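Sensor protein DivL (Caulobacter crescentus, PDB 4Q20) is a membrane-bound, two-component sensor kinase required for cell division and growth, which phosphorylates the cell-cycle regulator CtrA. Local coordinates at residues A228-E240 with N245-Q257. Residues are numbered along the deposited sequence; the frame is centred on the assembly and turned at random.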
loop_
_atom_site.group_PDB
_atom_site.type_symbol
_atom_site.label_atom_id
_atom_site.label_comp_id
_atom_site.label_asym_id
_atom_site.label_seq_id
_atom_site.Cartn_x
_atom_site.Cartn_y
_atom_site.Cartn_z
ATOM N N ALA A 228 15.383 -4.858 -15.245
ATOM C CA ALA A 228 16.109 -5.721 -14.314
ATOM C C ALA A 228 15.820 -7.209 -14.556
ATOM O O ALA A 228 16.740 -8.024 -14.485
ATOM C CB ALA A 228 15.783 -5.342 -12.866
ATOM N N LEU A 229 14.572 -7.556 -14.856
ATOM C CA LEU A 229 14.170 -8.948 -15.117
ATOM C C LEU A 229 14.716 -9.454 -16.449
ATOM O O LEU A 229 15.223 -10.572 -16.500
ATOM C CB LEU A 229 12.648 -9.098 -15.101
ATOM C CG LEU A 229 11.952 -8.980 -13.751
ATOM C CD1 LEU A 229 10.428 -9.077 -13.920
ATOM C CD2 LEU A 229 12.495 -9.982 -12.746
ATOM N N VAL A 230 14.641 -8.625 -17.514
ATOM C CA VAL A 230 15.149 -8.977 -18.836
ATOM C C VAL A 230 16.687 -9.043 -18.791
ATOM O O VAL A 230 17.278 -9.927 -19.417
ATOM C CB VAL A 230 14.615 -8.005 -19.917
ATOM C CG1 VAL A 230 15.311 -8.205 -21.248
ATOM C CG2 VAL A 230 13.104 -8.156 -20.076
ATOM N N GLU A 231 17.328 -8.161 -18.019
ATOM C CA GLU A 231 18.787 -8.151 -17.899
ATOM C C GLU A 231 19.288 -9.347 -17.102
ATOM O O GLU A 231 20.420 -9.778 -17.321
ATOM C CB GLU A 231 19.295 -6.847 -17.310
ATOM C CG GLU A 231 19.177 -5.730 -18.313
ATOM C CD GLU A 231 19.916 -4.446 -18.024
ATOM O OE1 GLU A 231 20.419 -4.282 -16.890
ATOM O OE2 GLU A 231 20.013 -3.612 -18.954
ATOM N N LEU A 232 18.440 -9.907 -16.215
ATOM C CA LEU A 232 18.727 -11.106 -15.421
ATOM C C LEU A 232 18.712 -12.342 -16.324
ATOM O O LEU A 232 19.350 -13.343 -16.001
ATOM C CB LEU A 232 17.663 -11.229 -14.327
ATOM C CG LEU A 232 18.073 -11.551 -12.869
ATOM C CD1 LEU A 232 19.289 -10.745 -12.402
ATOM C CD2 LEU A 232 16.898 -11.303 -11.925
ATOM N N HIS A 233 17.974 -12.265 -17.460
ATOM C CA HIS A 233 17.865 -13.311 -18.485
ATOM C C HIS A 233 18.997 -13.203 -19.539
ATOM O O HIS A 233 18.963 -13.913 -20.538
ATOM C CB HIS A 233 16.507 -13.212 -19.187
ATOM C CG HIS A 233 15.371 -13.812 -18.411
ATOM N ND1 HIS A 233 14.525 -13.027 -17.645
ATOM C CD2 HIS A 233 14.944 -15.092 -18.355
ATOM C CE1 HIS A 233 13.645 -13.856 -17.118
ATOM N NE2 HIS A 233 13.857 -15.107 -17.520
ATOM N N GLY A 234 19.963 -12.305 -19.316
ATOM C CA GLY A 234 21.068 -12.032 -20.234
ATOM C C GLY A 234 20.668 -11.134 -21.399
ATOM O O GLY A 234 21.401 -11.013 -22.384
ATOM N N GLY A 235 19.510 -10.495 -21.289
ATOM C CA GLY A 235 18.983 -9.616 -22.329
ATOM C C GLY A 235 19.046 -8.134 -22.021
ATOM O O GLY A 235 19.759 -7.703 -21.111
ATOM N N TRP A 236 18.342 -7.341 -22.828
ATOM C CA TRP A 236 18.282 -5.879 -22.732
ATOM C C TRP A 236 16.946 -5.376 -23.290
ATOM O O TRP A 236 16.239 -6.122 -23.963
ATOM C CB TRP A 236 19.480 -5.204 -23.419
ATOM C CG TRP A 236 19.655 -5.524 -24.875
ATOM C CD1 TRP A 236 20.197 -6.652 -25.410
ATOM C CD2 TRP A 236 19.309 -4.678 -25.981
ATOM N NE1 TRP A 236 20.165 -6.586 -26.784
ATOM C CE2 TRP A 236 19.619 -5.390 -27.162
ATOM C CE3 TRP A 236 18.706 -3.407 -26.087
ATOM C CZ2 TRP A 236 19.399 -4.851 -28.441
ATOM C CZ3 TRP A 236 18.471 -2.885 -27.351
ATOM C CH2 TRP A 236 18.837 -3.590 -28.513
ATOM N N VAL A 237 16.556 -4.145 -22.912
ATOM C CA VAL A 237 15.263 -3.561 -23.290
ATOM C C VAL A 237 15.493 -2.275 -24.036
ATOM O O VAL A 237 16.515 -1.637 -23.872
ATOM C CB VAL A 237 14.280 -3.348 -22.095
ATOM C CG1 VAL A 237 13.822 -4.664 -21.543
ATOM C CG2 VAL A 237 14.901 -2.513 -20.985
ATOM N N ALA A 238 14.537 -1.900 -24.859
ATOM C CA ALA A 238 14.606 -0.685 -25.661
ATOM C C ALA A 238 13.223 -0.050 -25.799
ATOM O O ALA A 238 12.206 -0.726 -25.653
ATOM C CB ALA A 238 15.181 -0.998 -27.030
ATOM N N LEU A 239 13.210 1.269 -26.021
ATOM C CA LEU A 239 12.022 2.060 -26.276
ATOM C C LEU A 239 12.174 2.793 -27.608
ATOM O O LEU A 239 13.143 3.521 -27.813
ATOM C CB LEU A 239 11.713 3.060 -25.141
ATOM C CG LEU A 239 10.664 4.151 -25.478
ATOM C CD1 LEU A 239 9.250 3.549 -25.726
ATOM C CD2 LEU A 239 10.672 5.280 -24.452
ATOM N N GLU A 240 11.208 2.573 -28.506
ATOM C CA GLU A 240 11.094 3.262 -29.789
ATOM C C GLU A 240 9.852 4.117 -29.697
ATOM O O GLU A 240 8.753 3.576 -29.564
ATOM C CB GLU A 240 11.048 2.290 -30.975
ATOM C CG GLU A 240 11.569 2.936 -32.254
ATOM C CD GLU A 240 11.279 2.204 -33.552
ATOM O OE1 GLU A 240 10.124 1.754 -33.747
ATOM O OE2 GLU A 240 12.194 2.134 -34.404
ATOM N N ASN A 245 3.435 8.996 -33.084
ATOM C CA ASN A 245 3.499 7.647 -33.667
ATOM C C ASN A 245 3.548 6.519 -32.615
ATOM O O ASN A 245 4.179 5.484 -32.857
ATOM C CB ASN A 245 4.722 7.536 -34.593
ATOM C CG ASN A 245 4.480 8.053 -35.978
ATOM O OD1 ASN A 245 3.426 7.822 -36.583
ATOM N ND2 ASN A 245 5.473 8.731 -36.527
ATOM N N GLY A 246 2.874 6.718 -31.482
ATOM C CA GLY A 246 2.826 5.744 -30.400
ATOM C C GLY A 246 4.169 5.396 -29.781
ATOM O O GLY A 246 5.096 6.205 -29.794
ATOM N N SER A 247 4.280 4.183 -29.235
ATOM C CA SER A 247 5.480 3.682 -28.545
ATOM C C SER A 247 5.646 2.181 -28.716
ATOM O O SER A 247 4.662 1.452 -28.803
ATOM C CB SER A 247 5.399 3.977 -27.042
ATOM O OG SER A 247 5.143 5.338 -26.723
ATOM N N THR A 248 6.889 1.709 -28.702
ATOM C CA THR A 248 7.194 0.282 -28.750
ATOM C C THR A 248 8.275 -0.008 -27.749
ATOM O O THR A 248 9.315 0.650 -27.767
ATOM C CB THR A 248 7.593 -0.205 -30.158
ATOM O OG1 THR A 248 6.708 0.370 -31.112
ATOM C CG2 THR A 248 7.580 -1.745 -30.286
ATOM N N PHE A 249 8.025 -1.002 -26.890
ATOM C CA PHE A 249 8.960 -1.520 -25.899
ATOM C C PHE A 249 9.375 -2.905 -26.359
ATOM O O PHE A 249 8.525 -3.770 -26.566
ATOM C CB PHE A 249 8.325 -1.563 -24.493
ATOM C CG PHE A 249 8.279 -0.226 -23.787
ATOM C CD1 PHE A 249 7.198 0.633 -23.960
ATOM C CD2 PHE A 249 9.331 0.187 -22.968
ATOM C CE1 PHE A 249 7.161 1.881 -23.320
ATOM C CE2 PHE A 249 9.293 1.435 -22.324
ATOM C CZ PHE A 249 8.204 2.269 -22.494
ATOM N N THR A 250 10.664 -3.108 -26.553
ATOM C CA THR A 250 11.178 -4.403 -26.988
ATOM C C THR A 250 12.043 -5.031 -25.906
ATOM O O THR A 250 12.864 -4.340 -25.300
ATOM C CB THR A 250 12.010 -4.267 -28.291
ATOM O OG1 THR A 250 11.370 -3.362 -29.207
ATOM C CG2 THR A 250 12.274 -5.617 -28.967
ATOM N N CYS A 251 11.903 -6.348 -25.731
ATOM C CA CYS A 251 12.727 -7.190 -24.865
ATOM C C CYS A 251 13.580 -8.004 -25.779
ATOM O O CYS A 251 13.053 -8.774 -26.571
ATOM C CB CYS A 251 11.888 -8.084 -23.955
ATOM S SG CYS A 251 10.723 -7.186 -22.904
ATOM N N HIS A 252 14.874 -7.823 -25.723
ATOM C CA HIS A 252 15.765 -8.590 -26.557
ATOM C C HIS A 252 16.314 -9.702 -25.714
ATOM O O HIS A 252 17.006 -9.447 -24.721
ATOM C CB HIS A 252 16.864 -7.691 -27.121
ATOM C CG HIS A 252 16.348 -6.626 -28.029
ATOM N ND1 HIS A 252 16.439 -6.749 -29.406
ATOM C CD2 HIS A 252 15.763 -5.443 -27.727
ATOM C CE1 HIS A 252 15.906 -5.647 -29.898
ATOM N NE2 HIS A 252 15.482 -4.829 -28.931
ATOM N N LEU A 253 15.935 -10.939 -26.052
ATOM C CA LEU A 253 16.366 -12.135 -25.317
ATOM C C LEU A 253 17.248 -12.988 -26.205
ATOM O O LEU A 253 16.749 -13.480 -27.215
ATOM C CB LEU A 253 15.153 -12.935 -24.816
ATOM C CG LEU A 253 14.209 -12.215 -23.848
ATOM C CD1 LEU A 253 12.903 -12.969 -23.715
ATOM C CD2 LEU A 253 14.864 -11.989 -22.486
ATOM N N PRO A 254 18.564 -13.110 -25.921
ATOM C CA PRO A 254 19.431 -13.897 -26.814
ATOM C C PRO A 254 19.184 -15.411 -26.710
ATOM O O PRO A 254 18.743 -15.905 -25.672
ATOM C CB PRO A 254 20.851 -13.528 -26.358
ATOM C CG PRO A 254 20.694 -13.194 -24.914
ATOM C CD PRO A 254 19.330 -12.541 -24.795
ATOM N N GLU A 255 19.482 -16.132 -27.807
ATOM C CA GLU A 255 19.381 -17.586 -27.928
ATOM C C GLU A 255 20.522 -18.247 -27.161
ATOM O O GLU A 255 21.647 -17.733 -27.154
ATOM C CB GLU A 255 19.435 -18.033 -29.410
ATOM C CG GLU A 255 18.244 -17.662 -30.287
ATOM C CD GLU A 255 18.368 -18.077 -31.743
ATOM O OE1 GLU A 255 19.510 -18.258 -32.224
ATOM O OE2 GLU A 255 17.315 -18.240 -32.402
ATOM N N THR A 256 20.241 -19.402 -26.546
ATOM C CA THR A 256 21.217 -20.165 -25.781
ATOM C C THR A 256 21.536 -21.424 -26.599
ATOM O O THR A 256 20.764 -22.390 -26.564
ATOM C CB THR A 256 20.664 -20.416 -24.368
ATOM O OG1 THR A 256 20.090 -19.194 -23.866
ATOM C CG2 THR A 256 21.728 -20.937 -23.408
ATOM N N GLN A 257 22.636 -21.385 -27.390
ATOM C CA GLN A 257 23.043 -22.504 -28.252
ATOM C C GLN A 257 23.545 -23.699 -27.420
ATOM O O GLN A 257 24.281 -23.526 -26.450
ATOM C CB GLN A 257 24.114 -22.064 -29.270
ATOM C CG GLN A 257 24.291 -23.042 -30.442
ATOM C CD GLN A 257 25.417 -22.667 -31.380
ATOM O OE1 GLN A 257 25.400 -21.613 -32.028
ATOM N NE2 GLN A 257 26.396 -23.556 -31.520
#
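Trp236 holds CG between its backbone N and carbonyl carbon (chi1 58°), while His252 turns CG anti to its own carbonyl carbon (chi1 -64°); these torsions bring the indole and the imidazole together on one face of the sheet. The six-membered ring of Trp236 and the His252 ring form an offset stack, centroids 3.8 Å apart and planes 2° from parallel, with CZ2 above the centre of the imidazole. On the same face of the indole, His252 CB makes a CH-pi contact with the five-membered ring, 3.5 Å from Trp236 NE1. Glu187 accepts a hydrogen bond from His252 ND1, which should limit rotation of the stacked imidazole.

From this pair an antiparallel ladder of six backbone hydrogen bonds runs on to Glu240 and Thr248. Trp236, Ala238 and Glu240 make hydrogen-bonded pairs with His252, Thr250 and Thr248; the straightest bond runs from Glu240 N to Thr248 O (2.8 Å). On the other face, at the non-hydrogen-bonded pair Leu239-Phe249, Leu239 CD1 rests over one face of the phenyl ring, 3.6 Å from Phe249 CE1.

Where helix 222-232 ends, Gly234, with positive phi, is the C-prime residue of a Schellman motif, and the chain reverses into strand 236-241. Val230 reaches strand 247-254 with both branches, CG2 lying 3.8 Å from Cys251 SG and CG1 4.0 Å from Leu253 CD2. Pro254 CG meets the Gly234 carbonyl oxygen at 3.4 Å.

The hairpin belongs to the GHKL-type ATPase domain, a mixed sheet backed by helices. Strand 236-241 is outermost within the chain, and strand 247-254 pairs on its other side with strand 187-194. Phe249 packs against both helix 153-170 and helix 222-232, whereas Trp236 and His252 lie on the sheet face turned away from those helices.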